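Local coordinates for DNA damage response protein Rtt109, putative (Neosartorya fumigata, PDB 5ZB9) that probably transfers an acetyl group from acetyl-CoA to lysine side chains of histones, at residues E48-I61 with V71-T83. Sequence-based numbering, arbitrary orientation.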
ATOM      1  N   GLU A  48      -0.758 -13.736  15.346  1.00 39.27           N
ATOM      2  CA  GLU A  48      -2.158 -13.428  15.108  1.00 37.62           C
ATOM      3  C   GLU A  48      -2.628 -14.116  13.843  1.00 36.83           C
ATOM      4  O   GLU A  48      -1.904 -14.170  12.851  1.00 38.85           O
ATOM      5  CB  GLU A  48      -2.387 -11.917  15.017  1.00 40.96           C
ATOM      6  CG  GLU A  48      -2.001 -11.185  16.285  1.00 54.91           C
ATOM      7  CD  GLU A  48      -2.640  -9.819  16.406  1.00 65.55           C
ATOM      8  OE1 GLU A  48      -3.551  -9.514  15.606  1.00 73.54           O
ATOM      9  OE2 GLU A  48      -2.229  -9.051  17.306  1.00 71.55           O
ATOM     10  N   SER A  49      -3.831 -14.672  13.898  1.00 37.78           N
ATOM     11  CA  SER A  49      -4.456 -15.259  12.728  1.00 37.24           C
ATOM     12  C   SER A  49      -4.676 -14.178  11.672  1.00 36.39           C
ATOM     13  O   SER A  49      -5.337 -13.170  11.931  1.00 33.41           O
ATOM     14  CB  SER A  49      -5.780 -15.922  13.101  1.00 32.57           C
ATOM     15  OG  SER A  49      -6.399 -16.464  11.946  1.00 40.28           O
ATOM     16  N   THR A  50      -4.121 -14.389  10.484  1.00 35.90           N
ATOM     17  CA  THR A  50      -4.104 -13.349   9.461  1.00 31.81           C
ATOM     18  C   THR A  50      -4.513 -13.891   8.093  1.00 31.82           C
ATOM     19  O   THR A  50      -4.078 -14.970   7.677  1.00 34.43           O
ATOM     20  CB  THR A  50      -2.695 -12.699   9.361  1.00 34.76           C
ATOM     21  OG1 THR A  50      -2.272 -12.255  10.659  1.00 31.57           O
ATOM     22  CG2 THR A  50      -2.705 -11.514   8.415  1.00 30.30           C
ATOM     23  N   PHE A  51      -5.355 -13.143   7.393  1.00 32.98           N
ATOM     24  CA  PHE A  51      -5.725 -13.511   6.032  1.00 33.46           C
ATOM     25  C   PHE A  51      -5.259 -12.437   5.065  1.00 34.72           C
ATOM     26  O   PHE A  51      -5.159 -11.267   5.433  1.00 32.58           O
ATOM     27  CB  PHE A  51      -7.236 -13.724   5.923  1.00 39.39           C
ATOM     28  CG  PHE A  51      -7.736 -14.879   6.742  1.00 44.63           C
ATOM     29  CD1 PHE A  51      -8.034 -14.716   8.089  1.00 40.02           C
ATOM     30  CD2 PHE A  51      -7.891 -16.137   6.169  1.00 47.95           C
ATOM     31  CE1 PHE A  51      -8.484 -15.784   8.850  1.00 48.07           C
ATOM     32  CE2 PHE A  51      -8.341 -17.209   6.924  1.00 48.25           C
ATOM     33  CZ  PHE A  51      -8.640 -17.031   8.267  1.00 47.61           C
ATOM     34  N   CYS A  52      -4.957 -12.829   3.834  1.00 37.04           N
ATOM     35  CA  CYS A  52      -4.560 -11.853   2.833  1.00 32.46           C
ATOM     36  C   CYS A  52      -5.384 -11.988   1.565  1.00 32.13           C
ATOM     37  O   CYS A  52      -5.752 -13.089   1.162  1.00 36.88           O
ATOM     38  CB  CYS A  52      -3.071 -11.979   2.500  1.00 30.99           C
ATOM     39  SG  CYS A  52      -2.476 -10.649   1.422  1.00 36.96           S
ATOM     40  N   GLU A  53      -5.661 -10.849   0.944  1.00 30.95           N
ATOM     41  CA  GLU A  53      -6.429 -10.778  -0.288  1.00 32.08           C
ATOM     42  C   GLU A  53      -5.620  -9.981  -1.308  1.00 29.73           C
ATOM     43  O   GLU A  53      -5.258  -8.840  -1.044  1.00 28.68           O
ATOM     44  CB  GLU A  53      -7.798 -10.133  -0.021  1.00 32.33           C
ATOM     45  CG  GLU A  53      -8.681  -9.866  -1.241  1.00 41.68           C
ATOM     46  CD  GLU A  53      -9.999  -9.161  -0.874  1.00 49.66           C
ATOM     47  OE1 GLU A  53     -10.243  -8.949   0.329  1.00 46.36           O
ATOM     48  OE2 GLU A  53     -10.796  -8.821  -1.783  1.00 48.17           O
ATOM     49  N   ASN A  54      -5.307 -10.584  -2.452  1.00 27.34           N
ATOM     50  CA  ASN A  54      -4.568  -9.879  -3.497  1.00 26.45           C
ATOM     51  C   ASN A  54      -5.475  -9.074  -4.413  1.00 29.43           C
ATOM     52  O   ASN A  54      -6.553  -9.530  -4.781  1.00 30.34           O
ATOM     53  CB  ASN A  54      -3.761 -10.848  -4.358  1.00 34.76           C
ATOM     54  CG  ASN A  54      -2.759 -11.650  -3.564  1.00 36.31           C
ATOM     55  OD1 ASN A  54      -2.338 -11.254  -2.479  1.00 44.81           O
ATOM     56  ND2 ASN A  54      -2.365 -12.790  -4.109  1.00 39.56           N
ATOM     57  N   HIS A  55      -5.024  -7.880  -4.785  1.00 27.86           N
ATOM     58  CA  HIS A  55      -5.715  -7.055  -5.770  1.00 24.39           C
ATOM     59  C   HIS A  55      -4.737  -6.521  -6.791  1.00 24.66           C
ATOM     60  O   HIS A  55      -3.665  -6.032  -6.434  1.00 26.15           O
ATOM     61  CB  HIS A  55      -6.426  -5.878  -5.114  1.00 20.34           C
ATOM     62  CG  HIS A  55      -7.560  -6.273  -4.229  1.00 25.51           C
ATOM     63  ND1 HIS A  55      -8.852  -6.388  -4.689  1.00 26.16           N
ATOM     64  CD2 HIS A  55      -7.600  -6.567  -2.909  1.00 26.51           C
ATOM     65  CE1 HIS A  55      -9.642  -6.740  -3.690  1.00 29.72           C
ATOM     66  NE2 HIS A  55      -8.907  -6.853  -2.597  1.00 29.68           N
ATOM     67  N   PHE A  56      -5.112  -6.594  -8.060  1.00 22.50           N
ATOM     68  CA  PHE A  56      -4.290  -6.011  -9.104  1.00 24.94           C
ATOM     69  C   PHE A  56      -5.140  -5.248 -10.108  1.00 26.10           C
ATOM     70  O   PHE A  56      -6.130  -5.759 -10.618  1.00 28.90           O
ATOM     71  CB  PHE A  56      -3.479  -7.084  -9.819  1.00 28.21           C
ATOM     72  CG  PHE A  56      -2.634  -6.544 -10.927  1.00 27.58           C
ATOM     73  CD1 PHE A  56      -1.484  -5.828 -10.648  1.00 23.85           C
ATOM     74  CD2 PHE A  56      -2.995  -6.739 -12.248  1.00 23.46           C
ATOM     75  CE1 PHE A  56      -0.711  -5.319 -11.667  1.00 28.80           C
ATOM     76  CE2 PHE A  56      -2.225  -6.236 -13.266  1.00 25.05           C
ATOM     77  CZ  PHE A  56      -1.082  -5.522 -12.978  1.00 27.28           C
ATOM     78  N   LEU A  57      -4.748  -4.013 -10.383  1.00 23.55           N
ATOM     79  CA  LEU A  57      -5.447  -3.192 -11.347  1.00 20.02           C
ATOM     80  C   LEU A  57      -4.526  -2.866 -12.504  1.00 24.12           C
ATOM     81  O   LEU A  57      -3.474  -2.254 -12.308  1.00 23.38           O
ATOM     82  CB  LEU A  57      -5.955  -1.896 -10.702  1.00 18.83           C
ATOM     83  CG  LEU A  57      -6.489  -0.827 -11.666  1.00 21.88           C
ATOM     84  CD1 LEU A  57      -7.768  -1.295 -12.358  1.00 18.76           C
ATOM     85  CD2 LEU A  57      -6.726   0.499 -10.948  1.00 21.73           C
ATOM     86  N   ALA A  58      -4.918  -3.283 -13.704  1.00 22.58           N
ATOM     87  CA  ALA A  58      -4.229  -2.867 -14.918  1.00 19.79           C
ATOM     88  C   ALA A  58      -5.069  -1.835 -15.646  1.00 24.46           C
ATOM     89  O   ALA A  58      -6.287  -1.996 -15.810  1.00 23.19           O
ATOM     90  CB  ALA A  58      -3.941  -4.055 -15.817  1.00 22.88           C
ATOM     91  N   VAL A  59      -4.420  -0.761 -16.069  1.00 20.61           N
ATOM     92  CA  VAL A  59      -5.118   0.303 -16.760  1.00 24.59           C
ATOM     93  C   VAL A  59      -4.518   0.460 -18.143  1.00 26.12           C
ATOM     94  O   VAL A  59      -3.303   0.542 -18.296  1.00 25.79           O
ATOM     95  CB  VAL A  59      -5.042   1.637 -15.995  1.00 24.48           C
ATOM     96  CG1 VAL A  59      -5.846   2.711 -16.718  1.00 19.35           C
ATOM     97  CG2 VAL A  59      -5.542   1.453 -14.562  1.00 20.46           C
ATOM     98  N   SER A  60      -5.378   0.480 -19.152  1.00 24.91           N
ATOM     99  CA  SER A  60      -4.907   0.595 -20.520  1.00 28.26           C
ATOM    100  C   SER A  60      -5.663   1.681 -21.259  1.00 27.61           C
ATOM    101  O   SER A  60      -6.712   2.149 -20.811  1.00 27.57           O
ATOM    102  CB  SER A  60      -5.039  -0.744 -21.254  1.00 25.43           C
ATOM    103  OG  SER A  60      -6.359  -1.252 -21.142  1.00 34.42           O
ATOM    104  N   ILE A  61      -5.095   2.091 -22.384  1.00 25.01           N
ATOM    105  CA  ILE A  61      -5.737   3.027 -23.279  1.00 32.96           C
ATOM    106  C   ILE A  61      -5.791   2.437 -24.679  1.00 32.44           C
ATOM    107  O   ILE A  61      -5.015   1.544 -25.012  1.00 39.12           O
ATOM    108  CB  ILE A  61      -4.997   4.362 -23.316  1.00 36.30           C
ATOM    109  CG1 ILE A  61      -3.545   4.133 -23.730  1.00 35.85           C
ATOM    110  CG2 ILE A  61      -5.077   5.037 -21.965  1.00 32.09           C
ATOM    111  CD1 ILE A  61      -2.786   5.398 -23.987  1.00 43.99           C
ATOM    112  N   VAL A  71      -3.202  -0.562 -25.129  1.00 34.93           N
ATOM    113  CA  VAL A  71      -1.893  -0.699 -24.500  1.00 27.18           C
ATOM    114  C   VAL A  71      -1.968  -0.344 -23.015  1.00 28.96           C
ATOM    115  O   VAL A  71      -2.493   0.703 -22.624  1.00 29.18           O
ATOM    116  CB  VAL A  71      -0.807   0.152 -25.209  1.00 28.12           C
ATOM    117  CG1 VAL A  71      -1.112   1.642 -25.140  1.00 26.82           C
ATOM    118  CG2 VAL A  71       0.560  -0.156 -24.629  1.00 24.89           C
ATOM    119  N   ILE A  72      -1.462  -1.248 -22.187  1.00 24.17           N
ATOM    120  CA  ILE A  72      -1.397  -1.021 -20.752  1.00 27.16           C
ATOM    121  C   ILE A  72      -0.500   0.171 -20.433  1.00 27.55           C
ATOM    122  O   ILE A  72       0.619   0.261 -20.928  1.00 27.36           O
ATOM    123  CB  ILE A  72      -0.878  -2.271 -20.020  1.00 27.41           C
ATOM    124  CG1 ILE A  72      -1.944  -3.364 -20.021  1.00 23.40           C
ATOM    125  CG2 ILE A  72      -0.473  -1.933 -18.597  1.00 28.56           C
ATOM    126  CD1 ILE A  72      -1.448  -4.674 -19.463  1.00 25.96           C
ATOM    127  N   ILE A  73      -0.989   1.086 -19.606  1.00 27.60           N
ATOM    128  CA  ILE A  73      -0.187   2.239 -19.218  1.00 29.16           C
ATOM    129  C   ILE A  73       0.230   2.214 -17.749  1.00 30.07           C
ATOM    130  O   ILE A  73       1.145   2.932 -17.349  1.00 32.03           O
ATOM    131  CB  ILE A  73      -0.930   3.555 -19.479  1.00 28.16           C
ATOM    132  CG1 ILE A  73      -2.217   3.604 -18.654  1.00 27.91           C
ATOM    133  CG2 ILE A  73      -1.211   3.715 -20.959  1.00 33.78           C
ATOM    134  CD1 ILE A  73      -2.772   4.991 -18.482  1.00 26.84           C
ATOM    135  N   PHE A  74      -0.427   1.387 -16.947  1.00 26.89           N
ATOM    136  CA  PHE A  74      -0.193   1.418 -15.515  1.00 23.13           C
ATOM    137  C   PHE A  74      -0.646   0.134 -14.854  1.00 22.62           C
ATOM    138  O   PHE A  74      -1.656  -0.443 -15.236  1.00 23.89           O
ATOM    139  CB  PHE A  74      -0.913   2.614 -14.889  1.00 23.37           C
ATOM    140  CG  PHE A  74      -0.565   2.849 -13.446  1.00 24.57           C
ATOM    141  CD1 PHE A  74       0.714   3.258 -13.083  1.00 29.68           C
ATOM    142  CD2 PHE A  74      -1.519   2.686 -12.451  1.00 21.68           C
ATOM    143  CE1 PHE A  74       1.043   3.485 -11.747  1.00 25.69           C
ATOM    144  CE2 PHE A  74      -1.201   2.916 -11.118  1.00 21.44           C
ATOM    145  CZ  PHE A  74       0.083   3.315 -10.765  1.00 20.34           C
ATOM    146  N   GLY A  75       0.110  -0.312 -13.862  1.00 22.26           N
ATOM    147  CA  GLY A  75      -0.264  -1.483 -13.098  1.00 23.20           C
ATOM    148  C   GLY A  75      -0.011  -1.255 -11.620  1.00 28.32           C
ATOM    149  O   GLY A  75       1.049  -0.753 -11.232  1.00 27.79           O
ATOM    150  N   ILE A  76      -0.980  -1.608 -10.785  1.00 21.45           N
ATOM    151  CA  ILE A  76      -0.786  -1.458  -9.353  1.00 22.70           C
ATOM    152  C   ILE A  76      -1.327  -2.667  -8.607  1.00 24.65           C
ATOM    153  O   ILE A  76      -2.480  -3.071  -8.800  1.00 23.63           O
ATOM    154  CB  ILE A  76      -1.436  -0.148  -8.825  1.00 22.07           C
ATOM    155  CG1 ILE A  76      -1.305  -0.054  -7.314  1.00 15.78           C
ATOM    156  CG2 ILE A  76      -2.898  -0.019  -9.264  1.00 19.80           C
ATOM    157  CD1 ILE A  76      -1.684   1.298  -6.779  1.00 17.50           C
ATOM    158  N   GLU A  77      -0.468  -3.274  -7.787  1.00 22.94           N
ATOM    159  CA  GLU A  77      -0.890  -4.387  -6.949  1.00 22.24           C
ATOM    160  C   GLU A  77      -1.038  -3.925  -5.513  1.00 22.23           C
ATOM    161  O   GLU A  77      -0.180  -3.223  -4.983  1.00 22.96           O
ATOM    162  CB  GLU A  77       0.093  -5.555  -7.018  1.00 22.81           C
ATOM    163  CG  GLU A  77      -0.373  -6.767  -6.207  1.00 25.90           C
ATOM    164  CD  GLU A  77       0.582  -7.954  -6.283  1.00 39.82           C
ATOM    165  OE1 GLU A  77       0.149  -9.041  -6.726  1.00 37.89           O
ATOM    166  OE2 GLU A  77       1.758  -7.807  -5.884  1.00 39.96           O
ATOM    167  N   VAL A  78      -2.140  -4.320  -4.891  1.00 24.32           N
ATOM    168  CA  VAL A  78      -2.397  -3.972  -3.505  1.00 23.00           C
ATOM    169  C   VAL A  78      -2.781  -5.208  -2.710  1.00 26.32           C
ATOM    170  O   VAL A  78      -3.669  -5.947  -3.119  1.00 26.45           O
ATOM    171  CB  VAL A  78      -3.522  -2.949  -3.386  1.00 24.31           C
ATOM    172  CG1 VAL A  78      -3.693  -2.548  -1.944  1.00 21.19           C
ATOM    173  CG2 VAL A  78      -3.242  -1.733  -4.267  1.00 22.83           C
ATOM    174  N   LEU A  79      -2.108  -5.433  -1.584  1.00 22.22           N
ATOM    175  CA  LEU A  79      -2.429  -6.556  -0.714  1.00 20.14           C
ATOM    176  C   LEU A  79      -3.248  -6.089   0.482  1.00 25.41           C
ATOM    177  O   LEU A  79      -2.853  -5.152   1.186  1.00 27.11           O
ATOM    178  CB  LEU A  79      -1.155  -7.247  -0.236  1.00 23.58           C
ATOM    179  CG  LEU A  79      -0.078  -7.510  -1.291  1.00 31.29           C
ATOM    180  CD1 LEU A  79       1.171  -8.086  -0.627  1.00 28.18           C
ATOM    181  CD2 LEU A  79      -0.590  -8.433  -2.387  1.00 28.82           C
ATOM    182  N   VAL A  80      -4.389  -6.732   0.712  1.00 23.91           N
ATOM    183  CA  VAL A  80      -5.214  -6.410   1.870  1.00 25.70           C
ATOM    184  C   VAL A  80      -5.076  -7.505   2.913  1.00 25.99           C
ATOM    185  O   VAL A  80      -5.435  -8.652   2.665  1.00 28.74           O
ATOM    186  CB  VAL A  80      -6.706  -6.240   1.501  1.00 28.50           C
ATOM    187  CG1 VAL A  80      -7.506  -5.784   2.716  1.00 25.62           C
ATOM    188  CG2 VAL A  80      -6.871  -5.250   0.362  1.00 20.68           C
ATOM    189  N   TYR A  81      -4.531  -7.146   4.071  1.00 27.29           N
ATOM    190  CA  TYR A  81      -4.403  -8.067   5.198  1.00 26.11           C
ATOM    191  C   TYR A  81      -5.511  -7.820   6.209  1.00 29.39           C
ATOM    192  O   TYR A  81      -5.935  -6.684   6.408  1.00 30.01           O
ATOM    193  CB  TYR A  81      -3.050  -7.914   5.891  1.00 22.97           C
ATOM    194  CG  TYR A  81      -1.840  -8.153   5.016  1.00 30.35           C
ATOM    195  CD1 TYR A  81      -1.248  -7.111   4.308  1.00 25.25           C
ATOM    196  CD2 TYR A  81      -1.272  -9.414   4.916  1.00 28.91           C
ATOM    197  CE1 TYR A  81      -0.138  -7.328   3.523  1.00 25.01           C
ATOM    198  CE2 TYR A  81      -0.160  -9.638   4.126  1.00 24.74           C
ATOM    199  CZ  TYR A  81       0.401  -8.596   3.434  1.00 26.96           C
ATOM    200  OH  TYR A  81       1.509  -8.825   2.652  1.00 31.16           O
ATOM    201  N   GLY A  82      -5.973  -8.886   6.850  1.00 29.01           N
ATOM    202  CA  GLY A  82      -6.955  -8.763   7.908  1.00 23.85           C
ATOM    203  C   GLY A  82      -6.611  -9.603   9.121  1.00 27.69           C
ATOM    204  O   GLY A  82      -6.272 -10.777   9.001  1.00 32.02           O
ATOM    205  N   THR A  83      -6.660  -8.979  10.289  1.00 31.09           N
ATOM    206  CA  THR A  83      -6.695  -9.694  11.560  1.00 38.15           C
ATOM    207  C   THR A  83      -7.983  -9.299  12.277  1.00 39.89           C
ATOM    208  O   THR A  83      -8.804  -8.562  11.733  1.00 35.29           O
ATOM    209  CB  THR A  83      -5.486  -9.371  12.470  1.00 33.75           C
ATOM    210  OG1 THR A  83      -5.502  -7.979  12.816  1.00 34.71           O
ATOM    211  CG2 THR A  83      -4.176  -9.724  11.788  1.00 27.18           C
TER
HETATM  212  O   HOH W   1      -2.643  -6.659  13.938  1.00 45.39           O
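Phe51 and Gly82 open, and Ile61 and Val71 close, the paired run of a long antiparallel beta hairpin at the heart of the mixed sheet of this histone acetyltransferase. Backbone hydrogen bonds join Phe51, Glu53, His55 and Leu57 reciprocally to Gly82, Val80, Val78 and Ile76. The register then slips by one residue in a classic beta bulge: Val59 O accepts from both Ile73 N (2.7 Å) and, less straight, Phe74 N (3.3 Å).

Apolar packing follows the bulge. Ile61 and Ile73 meet at about a right angle, CG1 of the former 3.6 Å from CG2 of the latter. On the face bearing His55, Val59 and Phe74, helix 111-127 packs against Phe74, Ile76 and Val78; Phe74 also lies beside Ala94 and Leu112, residues of the CoA site. His55 CD2 reaches Val80 CG2 (3.6 Å), while His55 ND1 is hydrogen-bonded to His27 NE2 on strand 22-35.

Across the other face, the Phe56 ring, its CG anti to the backbone N (chi1 179°), leans over the partner strand, with Glu77 CB at its edge and Phe56 CZ 4.1 Å from Gly75 CA. The Glu77 carboxylate is held by Ser92, Lys93 and Tyr424. Near the Phe51 end, Cys52 makes a sulfur-aromatic contact: SG sits over one face of the Tyr81 ring, 4.0 Å from its centroid and offset toward the rim, with CE2 its nearest ring atom.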